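Local coordinates for DUF3845 domain-containing protein (Bacteroides thetaiotaomicron VPI-5482, PDB 3GF6) that is of unknown function but is a bacterial lipoprotein with an all-beta fold built from two antiparallel sheets, at residues 14-19 with 155-160; 116-121 with 174-179; 52-57 with 199-204; 46-51 with 84-89. One frame throughout, in Å; residues are numbered along the deposited sequence. Where two conformers were deposited one is given.

Interaction 1 (14-19 with 155-160); sequences DIERGG and MCKGGM
K157 drives its ammonium between two carboxylates of the short strand 14-16, and NZ gives a salt-bridging hydrogen bond to each: 2.8 Å to D14 OD1 and 2.8 Å to E16 OE2. The oxygens are used differently. D14 lies alongside the lysine and is met on its syn side, well out of the carboxylate plane, whereas E16 comes across the lysine chain and offers the anti side of OE2. A bend at the last lysine torsion (chi4 -60°) turns NZ up between them, after an otherwise extended chain. Cutting the lysine back to an alanine would probably leave D14 and E16, two acids on one face of the strand, without the cation that they share. Beneath the ions the backbones pair as antiparallel strands, with I15 and C156 as the hydrogen-bonded pair between the non-hydrogen-bonded pairs D14-K157 and E16-M155. Strand 14-16 thus adds to strand 153-158, whose other neighbour in this sheet is strand 129-139. I15 N reaches C156 O at 2.8 Å, almost straight (173°), and C156 N returns to I15 O at 2.9 Å. Both carbonyls also take a CA-H contact, C156 O from D14 and I15 O from M155. On the face of I15 and C156 the contact turns apolar, I15 CD1 resting 3.8 Å from C156 CB. M155, on the face of the ions, packs on I176 and Y178 of strand 171-183.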
loop_
_atom_site.group_PDB
_atom_site.type_symbol
_atom_site.label_atom_id
_atom_site.label_comp_id
_atom_site.label_asym_id
_atom_site.label_seq_id
_atom_site.Cartn_x
_atom_site.Cartn_y
_atom_site.Cartn_z
ATOM N N ASP A 14 -0.280 -14.357 0.321
ATOM C CA ASP A 14 -0.247 -13.964 1.722
ATOM C C ASP A 14 1.136 -14.267 2.306
ATOM O O ASP A 14 1.414 -15.411 2.736
ATOM C CB ASP A 14 -1.324 -14.716 2.499
ATOM C CG ASP A 14 -1.519 -14.179 3.881
ATOM O OD1 ASP A 14 -0.697 -13.364 4.347
ATOM O OD2 ASP A 14 -2.510 -14.587 4.526
ATOM N N ILE A 15 1.987 -13.247 2.282
ATOM C CA ILE A 15 3.354 -13.276 2.807
ATOM C C ILE A 15 3.440 -12.417 4.065
ATOM O O ILE A 15 3.050 -11.228 4.035
ATOM C CB ILE A 15 4.342 -12.666 1.758
ATOM C CG1 ILE A 15 4.465 -13.585 0.538
ATOM C CG2 ILE A 15 5.727 -12.395 2.356
ATOM C CD1 ILE A 15 4.854 -12.848 -0.739
ATOM N N GLU A 16 3.942 -12.983 5.156
ATOM C CA GLU A 16 4.231 -12.201 6.370
ATOM C C GLU A 16 5.565 -12.636 6.922
ATOM O O GLU A 16 5.752 -13.824 7.175
ATOM C CB GLU A 16 3.159 -12.411 7.445
ATOM C CG GLU A 16 1.955 -11.514 7.336
ATOM C CD GLU A 16 1.040 -11.583 8.565
ATOM O OE1 GLU A 16 1.532 -11.463 9.726
ATOM O OE2 GLU A 16 -0.173 -11.782 8.352
ATOM N N ARG A 17 6.484 -11.692 7.061
ATOM C CA ARG A 17 7.795 -11.961 7.601
ATOM C C ARG A 17 8.002 -11.111 8.843
ATOM O O ARG A 17 7.268 -10.130 9.090
ATOM C CB ARG A 17 8.894 -11.623 6.603
ATOM C CG ARG A 17 8.718 -12.274 5.210
ATOM C CD ARG A 17 10.006 -12.137 4.439
ATOM N NE ARG A 17 9.783 -12.073 2.998
ATOM C CZ ARG A 17 9.528 -13.111 2.219
ATOM N NH1 ARG A 17 9.419 -14.331 2.714
ATOM N NH2 ARG A 17 9.374 -12.917 0.934
ATOM N N GLY A 18 9.039 -11.474 9.590
ATOM C CA GLY A 18 9.493 -10.678 10.744
ATOM C C GLY A 18 9.472 -11.519 12.000
ATOM O O GLY A 18 8.928 -12.624 12.010
ATOM N N GLY A 19 10.037 -10.981 13.077
ATOM C CA GLY A 19 9.846 -11.568 14.402
ATOM C C GLY A 19 8.393 -11.415 14.846
ATOM O O GLY A 19 7.593 -10.737 14.198
HETATM N N MSE A 155 5.327 -7.722 4.320
HETATM C CA MSE A 155 3.918 -8.074 4.265
HETATM C C MSE A 155 3.473 -7.914 2.833
HETATM O O MSE A 155 3.725 -6.888 2.179
HETATM C CB MSE A 155 3.038 -7.189 5.166
HETATM C CG MSE A 155 1.600 -7.695 5.346
HETATM SE SE MSE A 155 0.325 -6.265 5.675
HETATM C CE MSE A 155 0.273 -5.429 3.892
ATOM N N CYS A 156 2.805 -8.935 2.332
ATOM C CA CYS A 156 2.230 -8.872 0.992
ATOM C C CYS A 156 0.911 -9.627 1.023
ATOM O O CYS A 156 0.891 -10.830 1.261
ATOM C CB CYS A 156 3.180 -9.486 -0.058
ATOM S SG CYS A 156 2.568 -9.313 -1.749
ATOM N N LYS A 157 -0.178 -8.913 0.796
ATOM C CA LYS A 157 -1.523 -9.477 0.801
ATOM C C LYS A 157 -2.254 -9.058 -0.462
ATOM O O LYS A 157 -2.591 -7.871 -0.667
ATOM C CB LYS A 157 -2.319 -9.109 2.061
ATOM C CG LYS A 157 -1.791 -9.803 3.334
ATOM C CD LYS A 157 -2.392 -9.251 4.590
ATOM C CE LYS A 157 -1.631 -9.792 5.839
ATOM N NZ LYS A 157 -1.609 -11.290 6.046
ATOM N N GLY A 158 -2.478 -10.042 -1.321
ATOM C CA GLY A 158 -3.168 -9.833 -2.588
ATOM C C GLY A 158 -4.439 -10.613 -2.815
ATOM O O GLY A 158 -4.708 -11.664 -2.205
ATOM N N GLY A 159 -5.249 -10.097 -3.712
ATOM C CA GLY A 159 -6.424 -10.839 -4.187
ATOM C C GLY A 159 -7.335 -11.179 -3.020
ATOM O O GLY A 159 -7.582 -10.326 -2.148
HETATM N N MSE A 160 -7.760 -12.435 -2.970
HETATM C CA MSE A 160 -8.678 -12.872 -1.896
HETATM C C MSE A 160 -7.987 -12.963 -0.552
HETATM O O MSE A 160 -8.666 -13.077 0.491
HETATM C CB MSE A 160 -9.347 -14.204 -2.235
HETATM C CG MSE A 160 -9.881 -14.242 -3.574
HETATM SE SE MSE A 160 -10.635 -15.972 -3.841
HETATM C CE MSE A 160 -12.387 -15.443 -3.312
#

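Interaction 2 (116-121 with 174-179); sequences LRLKGE and FDITYD. With EDO (1,2-ethanediol), chain G; EDO (1,2-ethanediol), chain C.
R117 and D175 both set CG anti to the backbone N (chi1 -178° for the arginine), and with the arginine chain extended from CG to NE its guanidinium arrives flat beside the carboxylate. The grip is side-on: R117 NE bonds D175 OD1 and R117 NH2 bonds D175 OD2, each at 2.8 Å, nearly straight and on a syn lone pair. The two planes are only 4° apart, so the paired bonds should resist rotation of either group. At another edge of the guanidinium, NH1 binds a 1,2-ethanediol, probably from the crystallisation liquor. K119 lays its aliphatic chain across D175, with K119 CD 3.5 Å from D175 OD2. Its NZ is bridged by a water to F174 O and forms a salt bridge with D210.

On the other face F174 sets CG between its backbone N and carbonyl carbon (chi1 47°), which brings the ring over the backbone of G120. There G120 CA makes a CH-pi contact 4.0 Å from the ring centroid. At G120 an added CB would be jammed against both the preceding carbonyl and the ring. L118 CG leans on F174 CE1 at 3.6 Å, while L118 CB packs on I176 CG1. L116 CG meets Y178 CB at 3.9 Å.

Six backbone hydrogen bonds, two for each of the pairs L116-Y178, L118-I176 and G120-F174, zip the strands in antiparallel register. Strand 112-123 is flanked on its other side by strand 203-219, and I176 and Y178 pack against strand 153-158 of the second sheet.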
loop_
_atom_site.group_PDB
_atom_site.type_symbol
_atom_site.label_atom_id
_atom_site.label_comp_id
_atom_site.label_asym_id
_atom_site.label_seq_id
_atom_site.Cartn_x
_atom_site.Cartn_y
_atom_site.Cartn_z
ATOM N N LEU A 116 -0.021 -2.324 12.210
ATOM C CA LEU A 116 -0.892 -1.591 11.319
ATOM C C LEU A 116 -2.216 -2.269 11.120
ATOM O O LEU A 116 -2.359 -3.482 11.334
ATOM C CB LEU A 116 -0.206 -1.309 9.969
ATOM C CG LEU A 116 0.120 -2.469 9.012
ATOM C CD1 LEU A 116 -1.128 -2.937 8.231
ATOM C CD2 LEU A 116 1.230 -2.063 8.040
ATOM N N ARG A 117 -3.205 -1.474 10.739
ATOM C CA ARG A 117 -4.482 -1.992 10.236
ATOM C C ARG A 117 -4.819 -1.193 8.987
ATOM O O ARG A 117 -4.683 0.014 8.989
ATOM C CB ARG A 117 -5.602 -1.882 11.272
ATOM C CG ARG A 117 -6.941 -2.463 10.806
ATOM C CD ARG A 117 -7.895 -2.534 12.016
ATOM N NE ARG A 117 -9.202 -3.062 11.663
ATOM C CZ ARG A 117 -10.244 -3.029 12.483
ATOM N NH1 ARG A 117 -10.115 -2.488 13.693
ATOM N NH2 ARG A 117 -11.411 -3.518 12.091
ATOM N N LEU A 118 -5.210 -1.882 7.913
ATOM C CA LEU A 118 -5.657 -1.257 6.680
ATOM C C LEU A 118 -7.043 -1.785 6.399
ATOM O O LEU A 118 -7.214 -3.009 6.133
ATOM C CB LEU A 118 -4.702 -1.586 5.512
ATOM C CG LEU A 118 -5.176 -1.100 4.142
ATOM C CD1 LEU A 118 -5.187 0.410 4.173
ATOM C CD2 LEU A 118 -4.270 -1.612 2.976
ATOM N N LYS A 119 -8.048 -0.896 6.539
ATOM C CA LYS A 119 -9.446 -1.268 6.398
ATOM C C LYS A 119 -10.084 -0.278 5.461
ATOM O O LYS A 119 -9.858 0.911 5.592
ATOM C CB LYS A 119 -10.164 -1.263 7.772
ATOM C CG LYS A 119 -11.668 -1.568 7.721
ATOM C CD LYS A 119 -12.253 -1.665 9.135
ATOM C CE LYS A 119 -13.778 -1.750 9.170
ATOM N NZ LYS A 119 -14.338 -2.397 7.958
ATOM N N GLY A 120 -10.872 -0.775 4.526
ATOM C CA GLY A 120 -11.475 0.081 3.513
ATOM C C GLY A 120 -11.962 -0.643 2.284
ATOM O O GLY A 120 -12.239 -1.821 2.332
ATOM N N GLU A 121 -12.112 0.091 1.188
ATOM C CA GLU A 121 -12.655 -0.496 -0.041
ATOM C C GLU A 121 -12.163 0.200 -1.284
ATOM O O GLU A 121 -12.134 1.428 -1.354
ATOM C CB GLU A 121 -14.190 -0.518 -0.014
ATOM C CG GLU A 121 -14.803 -1.291 -1.161
ATOM C CD GLU A 121 -16.313 -1.241 -1.172
ATOM O OE1 GLU A 121 -16.908 -0.708 -0.216
ATOM O OE2 GLU A 121 -16.910 -1.723 -2.156
ATOM N N PHE A 174 -11.575 -4.669 2.222
ATOM C CA PHE A 174 -10.460 -5.277 2.963
ATOM C C PHE A 174 -10.376 -4.810 4.404
ATOM O O PHE A 174 -10.821 -3.719 4.747
ATOM C CB PHE A 174 -9.109 -4.979 2.254
ATOM C CG PHE A 174 -8.936 -3.533 1.862
ATOM C CD1 PHE A 174 -8.422 -2.623 2.756
ATOM C CD2 PHE A 174 -9.326 -3.090 0.600
ATOM C CE1 PHE A 174 -8.312 -1.272 2.428
ATOM C CE2 PHE A 174 -9.180 -1.742 0.230
ATOM C CZ PHE A 174 -8.680 -0.834 1.151
ATOM N N ASP A 175 -9.778 -5.647 5.255
ATOM C CA ASP A 175 -9.539 -5.306 6.643
ATOM C C ASP A 175 -8.421 -6.223 7.119
ATOM O O ASP A 175 -8.670 -7.351 7.544
ATOM C CB ASP A 175 -10.813 -5.490 7.476
ATOM C CG ASP A 175 -10.666 -4.973 8.920
ATOM O OD1 ASP A 175 -9.560 -4.512 9.283
ATOM O OD2 ASP A 175 -11.672 -5.020 9.693
ATOM N N ILE A 176 -7.186 -5.759 6.953
ATOM C CA ILE A 176 -5.990 -6.560 7.219
ATOM C C ILE A 176 -5.205 -5.911 8.344
ATOM O O ILE A 176 -5.254 -4.681 8.578
ATOM C CB ILE A 176 -5.079 -6.773 5.949
ATOM C CG1 ILE A 176 -4.570 -5.419 5.425
ATOM C CG2 ILE A 176 -5.860 -7.575 4.915
ATOM C CD1 ILE A 176 -3.405 -5.468 4.447
ATOM N N THR A 177 -4.487 -6.741 9.061
ATOM C CA THR A 177 -3.581 -6.242 10.096
ATOM C C THR A 177 -2.199 -6.886 9.960
ATOM O O THR A 177 -2.046 -7.974 9.389
ATOM C CB THR A 177 -4.113 -6.526 11.499
ATOM O OG1 THR A 177 -4.263 -7.943 11.684
ATOM C CG2 THR A 177 -5.406 -5.809 11.723
ATOM N N TYR A 178 -1.193 -6.192 10.479
ATOM C CA TYR A 178 0.181 -6.691 10.516
ATOM C C TYR A 178 0.811 -6.230 11.820
ATOM O O TYR A 178 0.624 -5.082 12.239
ATOM C CB TYR A 178 0.950 -6.224 9.274
ATOM C CG TYR A 178 2.425 -6.607 9.230
ATOM C CD1 TYR A 178 2.852 -7.829 8.689
ATOM C CD2 TYR A 178 3.409 -5.770 9.750
ATOM C CE1 TYR A 178 4.192 -8.159 8.622
ATOM C CE2 TYR A 178 4.786 -6.115 9.703
ATOM C CZ TYR A 178 5.170 -7.316 9.159
ATOM O OH TYR A 178 6.524 -7.632 9.123
ATOM N N ASP A 179 1.501 -7.146 12.477
ATOM C CA ASP A 179 2.090 -6.909 13.785
ATOM C C ASP A 179 3.326 -7.786 13.980
ATOM O O ASP A 179 3.254 -8.915 14.463
ATOM C CB ASP A 179 0.999 -7.175 14.823
ATOM C CG ASP A 179 1.378 -6.782 16.240
ATOM O OD1 ASP A 179 2.490 -6.292 16.534
ATOM O OD2 ASP A 179 0.497 -7.012 17.104
HETATM C C1 EDO G . -1.873 -4.741 14.277
HETATM O O1 EDO G . -3.184 -4.262 13.959
HETATM C C2 EDO G . -2.033 -5.787 15.383
HETATM O O2 EDO G . -1.582 -5.250 16.626
HETATM C C1 EDO C . -8.063 -2.656 16.121
HETATM O O1 EDO C . -7.735 -1.516 15.370
HETATM C C2 EDO C . -7.245 -2.578 17.365
HETATM O O2 EDO C . -7.960 -1.640 18.131
HETATM O O HOH W 1 -13.595 -3.204 5.139
#

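Interaction 3 (52-57 with 199-204); sequences PTLGKL and QKRENR. With EDO (1,2-ethanediol), chain E.
Q199 meets L54 through its backbone, its carbonyl O lying 3.7 Å from the leucine's CD1. K200 follows with the polar link between the segments: its O accepts the N-H of G55 at 2.8 Å, a bent bond (142°), and also receives a CA-H contact from L54. At R201 the leucine closes in again, L54 CD2 touching R201 CB at 3.6 Å. The arginine sets CG anti to its N (chi1 -168°) and then bends at chi2. This carries R201 CG to 3.4 Å from P52 O and lays one guanidinium face under P52 CA, which sits over its centre. NH2 goes on to bond Y48 O, so the group is held by packing on the proline and by that bond. With a serine in place of the arginine, P52 would probably lose the flat group beneath it and Y48 O this donor. At N203 the contact moves inward: L57 CD1 lies 3.8 Å from N203 CB, the two side chains crossing at about a right angle. The loops leading into strands 56-62 and 203-219, which belong to different sheets, are thus joined by one backbone hydrogen bond and carbon contacts, while R201 and N203 spend polar atoms on Y48 and S125.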
loop_
_atom_site.group_PDB
_atom_site.type_symbol
_atom_site.label_atom_id
_atom_site.label_comp_id
_atom_site.label_asym_id
_atom_site.label_seq_id
_atom_site.Cartn_x
_atom_site.Cartn_y
_atom_site.Cartn_z
ATOM N N PRO A 52 -4.022 7.375 -25.583
ATOM C CA PRO A 52 -5.439 7.087 -25.445
ATOM C C PRO A 52 -5.860 5.633 -25.683
ATOM O O PRO A 52 -7.052 5.379 -25.809
ATOM C CB PRO A 52 -6.077 7.992 -26.487
ATOM C CG PRO A 52 -5.052 8.806 -27.044
ATOM C CD PRO A 52 -3.745 8.141 -26.798
ATOM N N THR A 53 -4.907 4.701 -25.675
ATOM C CA THR A 53 -5.173 3.283 -25.900
ATOM C C THR A 53 -6.137 2.800 -24.815
ATOM O O THR A 53 -5.965 3.112 -23.626
ATOM C CB THR A 53 -3.859 2.490 -25.822
ATOM O OG1 THR A 53 -2.924 3.003 -26.789
ATOM C CG2 THR A 53 -4.073 0.969 -26.033
ATOM N N LEU A 54 -7.133 2.045 -25.248
ATOM C CA LEU A 54 -8.158 1.548 -24.356
ATOM C C LEU A 54 -7.691 0.293 -23.636
ATOM O O LEU A 54 -6.928 -0.524 -24.173
ATOM C CB LEU A 54 -9.416 1.184 -25.155
ATOM C CG LEU A 54 -9.990 2.293 -26.024
ATOM C CD1 LEU A 54 -11.224 1.807 -26.761
ATOM C CD2 LEU A 54 -10.299 3.523 -25.183
ATOM N N GLY A 55 -8.209 0.139 -22.440
ATOM C CA GLY A 55 -8.359 -1.178 -21.822
ATOM C C GLY A 55 -7.518 -1.531 -20.601
ATOM O O GLY A 55 -7.676 -2.629 -20.064
ATOM N N LYS A 56 -6.611 -0.662 -20.188
ATOM C CA LYS A 56 -5.727 -0.973 -19.063
ATOM C C LYS A 56 -5.333 0.267 -18.268
ATOM O O LYS A 56 -4.959 1.285 -18.847
ATOM C CB LYS A 56 -4.469 -1.642 -19.618
ATOM C CG LYS A 56 -3.521 -2.227 -18.611
ATOM C CD LYS A 56 -2.423 -2.952 -19.438
ATOM C CE LYS A 56 -1.108 -3.120 -18.738
ATOM N NZ LYS A 56 -0.078 -3.483 -19.823
ATOM N N LEU A 57 -5.427 0.153 -16.952
ATOM C CA LEU A 57 -4.967 1.203 -16.031
ATOM C C LEU A 57 -4.170 0.592 -14.878
ATOM O O LEU A 57 -4.751 -0.055 -13.989
ATOM C CB LEU A 57 -6.164 1.985 -15.505
ATOM C CG LEU A 57 -7.070 2.689 -16.522
ATOM C CD1 LEU A 57 -8.382 3.089 -15.819
ATOM C CD2 LEU A 57 -6.377 3.901 -17.125
ATOM N N GLN A 199 -12.766 -1.780 -20.919
ATOM C CA GLN A 199 -13.098 -1.489 -22.323
ATOM C C GLN A 199 -12.879 -0.027 -22.714
ATOM O O GLN A 199 -13.013 0.318 -23.886
ATOM C CB GLN A 199 -14.561 -1.849 -22.619
ATOM C CG GLN A 199 -15.015 -3.229 -22.151
ATOM C CD GLN A 199 -14.019 -4.315 -22.458
ATOM O OE1 GLN A 199 -13.575 -5.041 -21.553
ATOM N NE2 GLN A 199 -13.631 -4.422 -23.718
ATOM N N LYS A 200 -12.553 0.829 -21.746
ATOM C CA LYS A 200 -12.453 2.264 -21.977
ATOM C C LYS A 200 -11.014 2.789 -21.753
ATOM O O LYS A 200 -10.070 2.028 -21.560
ATOM C CB LYS A 200 -13.474 2.990 -21.077
ATOM C CG LYS A 200 -14.955 2.598 -21.364
ATOM C CD LYS A 200 -15.398 3.102 -22.724
ATOM C CE LYS A 200 -16.847 2.752 -23.039
ATOM N NZ LYS A 200 -17.045 2.519 -24.495
ATOM N N ARG A 201 -10.865 4.115 -21.759
ATOM C CA ARG A 201 -9.563 4.753 -21.642
ATOM C C ARG A 201 -9.324 5.260 -20.229
ATOM O O ARG A 201 -8.190 5.387 -19.811
ATOM C CB ARG A 201 -9.538 5.948 -22.612
ATOM C CG ARG A 201 -8.222 6.615 -22.882
ATOM C CD ARG A 201 -8.020 7.790 -21.944
ATOM N NE ARG A 201 -6.683 8.354 -21.992
ATOM C CZ ARG A 201 -6.396 9.507 -22.563
ATOM N NH1 ARG A 201 -7.348 10.204 -23.171
ATOM N NH2 ARG A 201 -5.158 9.971 -22.540
ATOM N N GLU A 202 -10.389 5.596 -19.503
ATOM C CA GLU A 202 -10.230 6.134 -18.143
ATOM C C GLU A 202 -11.234 5.513 -17.198
ATOM O O GLU A 202 -12.209 4.916 -17.640
ATOM C CB GLU A 202 -10.412 7.656 -18.151
ATOM C CG GLU A 202 -11.816 8.144 -18.518
ATOM C CD GLU A 202 -12.085 8.174 -20.020
ATOM O OE1 GLU A 202 -11.378 8.905 -20.744
ATOM O OE2 GLU A 202 -13.004 7.470 -20.475
ATOM N N ASN A 203 -10.999 5.685 -15.899
ATOM C CA ASN A 203 -12.009 5.321 -14.921
ATOM C C ASN A 203 -11.927 6.184 -13.686
ATOM O O ASN A 203 -10.844 6.548 -13.240
ATOM C CB ASN A 203 -11.905 3.872 -14.480
ATOM C CG ASN A 203 -13.160 3.427 -13.717
ATOM O OD1 ASN A 203 -13.060 3.002 -12.550
ATOM N ND2 ASN A 203 -14.358 3.606 -14.350
ATOM N N ARG A 204 -13.086 6.449 -13.101
ATOM C CA ARG A 204 -13.130 7.167 -11.852
ATOM C C ARG A 204 -12.915 6.152 -10.758
ATOM O O ARG A 204 -13.780 5.327 -10.507
ATOM C CB ARG A 204 -14.485 7.818 -11.700
ATOM C CG ARG A 204 -14.652 8.595 -10.421
ATOM C CD ARG A 204 -16.079 8.795 -10.108
ATOM N NE ARG A 204 -16.251 9.495 -8.845
ATOM C CZ ARG A 204 -17.444 9.840 -8.369
ATOM N NH1 ARG A 204 -18.559 9.592 -9.064
ATOM N NH2 ARG A 204 -17.530 10.454 -7.209
HETATM C C1 EDO E . -7.061 0.211 -28.539
HETATM O O1 EDO E . -7.309 1.504 -28.072
HETATM C C2 EDO E . -6.557 0.354 -29.952
HETATM O O2 EDO E . -5.143 0.204 -29.913
#

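Interaction 4 (46-51 with 84-89); sequences AQYPND and TMSLGY
Y48 is sandwiched by the 84-89 segment. The methyl of selenomethionine M85 sits over one face of its ring, with CE 3.5 Å from the centroid and 13° off the normal, a CH-pi contact. The selenium lies farther above the same face, giving a Met-aromatic arrangement. Bends at chi2 and chi3 fold M85 back so that CE comes down on the ring, while M85 CG touches Q47 O at 3.3 Å and M85 SE meets A46 CB at 3.8 Å. The opposite face of Y48 is lined by backbone, G88 C and the N and CA of Y89, and the ring edge meets S86 O. The phenol hydroxyl of Y48 donates to S86 OG at 2.8 Å and also takes the N-H of T58, while S86 OG is bonded to D91 O; the ring is therefore fixed at its end as well as over its faces. Y48 opens a type II beta turn running to D51, in the loop between strands 40-46 and 56-62; facing it, L87 and G88 form a classic beta bulge opposite D91, just beyond strand 82-85. The turn brings D51 back to Y89. D51 OD2 approaches Y89 CB at 3.5 Å, the carboxylate tilted 43° from the ring, and a water accepts from Y89 N and donates to D51 OD2. The second oxygen of D51 bonds T53 OG1, and Y89 OH reaches L54 O.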
loop_
_atom_site.group_PDB
_atom_site.type_symbol
_atom_site.label_atom_id
_atom_site.label_comp_id
_atom_site.label_asym_id
_atom_site.label_seq_id
_atom_site.Cartn_x
_atom_site.Cartn_y
_atom_site.Cartn_z
ATOM N N ALA A 46 -8.379 7.774 -13.143
ATOM C CA ALA A 46 -7.210 7.092 -13.650
ATOM C C ALA A 46 -7.235 7.088 -15.180
ATOM O O ALA A 46 -8.242 6.717 -15.817
ATOM C CB ALA A 46 -7.117 5.683 -13.094
ATOM N N GLN A 47 -6.136 7.564 -15.755
ATOM C CA GLN A 47 -5.869 7.542 -17.158
ATOM C C GLN A 47 -4.391 7.818 -17.439
ATOM O O GLN A 47 -3.708 8.461 -16.636
ATOM C CB GLN A 47 -6.742 8.573 -17.909
ATOM C CG GLN A 47 -6.427 10.008 -17.619
ATOM C CD GLN A 47 -7.320 10.995 -18.426
ATOM O OE1 GLN A 47 -7.681 10.747 -19.574
ATOM N NE2 GLN A 47 -7.679 12.101 -17.804
ATOM N N TYR A 48 -3.919 7.357 -18.594
ATOM C CA TYR A 48 -2.568 7.621 -19.010
ATOM C C TYR A 48 -2.500 8.903 -19.832
ATOM O O TYR A 48 -3.159 9.007 -20.862
ATOM C CB TYR A 48 -2.037 6.450 -19.871
ATOM C CG TYR A 48 -1.672 5.251 -19.041
ATOM C CD1 TYR A 48 -0.581 5.290 -18.182
ATOM C CD2 TYR A 48 -2.438 4.111 -19.080
ATOM C CE1 TYR A 48 -0.289 4.191 -17.413
ATOM C CE2 TYR A 48 -2.140 3.012 -18.361
ATOM C CZ TYR A 48 -1.078 3.049 -17.497
ATOM O OH TYR A 48 -0.770 1.954 -16.712
ATOM N N PRO A 49 -1.663 9.866 -19.401
ATOM C CA PRO A 49 -1.459 10.987 -20.295
ATOM C C PRO A 49 -0.707 10.539 -21.544
ATOM O O PRO A 49 0.038 9.555 -21.516
ATOM C CB PRO A 49 -0.631 11.977 -19.488
ATOM C CG PRO A 49 -0.465 11.370 -18.109
ATOM C CD PRO A 49 -0.767 9.921 -18.236
ATOM N N ASN A 50 -1.032 11.208 -22.628
ATOM C CA ASN A 50 -0.344 11.088 -23.907
ATOM C C ASN A 50 -0.581 9.797 -24.664
ATOM O O ASN A 50 0.008 9.625 -25.737
ATOM C CB ASN A 50 1.174 11.329 -23.711
ATOM C CG ASN A 50 1.477 12.767 -23.289
ATOM O OD1 ASN A 50 0.753 13.686 -23.671
ATOM N ND2 ASN A 50 2.563 12.970 -22.563
ATOM N N ASP A 51 -1.448 8.921 -24.144
ATOM C CA ASP A 51 -1.740 7.634 -24.796
ATOM C C ASP A 51 -3.220 7.264 -24.549
ATOM O O ASP A 51 -3.607 6.886 -23.455
ATOM C CB ASP A 51 -0.820 6.549 -24.252
ATOM C CG ASP A 51 -1.069 5.188 -24.874
ATOM O OD1 ASP A 51 -1.924 5.090 -25.765
ATOM O OD2 ASP A 51 -0.353 4.234 -24.520
ATOM N N THR A 84 -1.250 7.228 -8.246
ATOM C CA THR A 84 -0.228 7.605 -9.207
ATOM C C THR A 84 -0.228 6.574 -10.308
ATOM O O THR A 84 -0.091 5.403 -10.022
ATOM C CB THR A 84 1.184 7.609 -8.544
ATOM O OG1 THR A 84 1.219 8.573 -7.491
ATOM C CG2 THR A 84 2.265 7.999 -9.589
HETATM N N MSE A 85 -0.340 7.016 -11.570
HETATM C CA MSE A 85 -0.194 6.103 -12.698
HETATM C C MSE A 85 1.215 5.540 -12.887
HETATM O O MSE A 85 2.218 6.203 -12.589
HETATM C CB MSE A 85 -0.558 6.810 -13.985
HETATM C CG MSE A 85 -1.980 7.387 -14.039
HETATM SE SE MSE A 85 -3.409 6.115 -13.749
HETATM C CE MSE A 85 -3.028 4.895 -15.235
ATOM N N SER A 86 1.263 4.320 -13.427
ATOM C CA SER A 86 2.525 3.726 -13.860
ATOM C C SER A 86 3.066 4.496 -15.038
ATOM O O SER A 86 2.418 5.418 -15.573
ATOM C CB SER A 86 2.356 2.255 -14.236
ATOM O OG SER A 86 1.788 2.100 -15.510
ATOM N N LEU A 87 4.278 4.130 -15.455
ATOM C CA LEU A 87 4.984 4.922 -16.480
ATOM C C LEU A 87 4.273 4.921 -17.840
ATOM O O LEU A 87 4.348 5.906 -18.601
ATOM C CB LEU A 87 6.398 4.419 -16.656
ATOM C CG LEU A 87 7.405 4.870 -15.600
ATOM C CD1 LEU A 87 8.674 3.970 -15.711
ATOM C CD2 LEU A 87 7.748 6.318 -15.778
ATOM N N GLY A 88 3.582 3.837 -18.158
ATOM C CA GLY A 88 2.720 3.829 -19.342
ATOM C C GLY A 88 1.865 2.592 -19.481
ATOM O O GLY A 88 1.894 1.701 -18.627
ATOM N N TYR A 89 1.125 2.529 -20.586
ATOM C CA TYR A 89 0.229 1.449 -20.819
ATOM C C TYR A 89 0.969 0.123 -20.821
ATOM O O TYR A 89 0.445 -0.885 -20.319
ATOM C CB TYR A 89 -0.493 1.693 -22.157
ATOM C CG TYR A 89 -1.607 0.741 -22.476
ATOM C CD1 TYR A 89 -1.343 -0.515 -23.002
ATOM C CD2 TYR A 89 -2.949 1.125 -22.337
ATOM C CE1 TYR A 89 -2.367 -1.385 -23.328
ATOM C CE2 TYR A 89 -3.978 0.265 -22.667
ATOM C CZ TYR A 89 -3.693 -0.987 -23.170
ATOM O OH TYR A 89 -4.742 -1.828 -23.474
HETATM O O HOH W 2 2.104 8.028 -19.735
HETATM O O HOH W 3 1.401 4.678 -22.501
#

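Overall arrangement
Interactions 1 and 2 are partly buried strand pairings in different sheets, and their inner faces meet: M155 packs on I176 and Y178, K157 on I176, and the hydroxyl of Y178 lies 2.6 Å from R17 O, a probable hydrogen bond. Both combine regular backbone bonds with a salt bridge. Interactions 3 and 4 lie about 30 and 28 Å from interaction 1, centre to centre. Interaction 3 is a surface contact at strand ends, interaction 4 a partly buried aromatic cluster, and neither contains a salt bridge between its segments. They touch through Y89, whose O lies 2.7 Å from K56 NZ, a probable hydrogen bond, and reach strands 56-62 and 82-85, neighbours in one sheet.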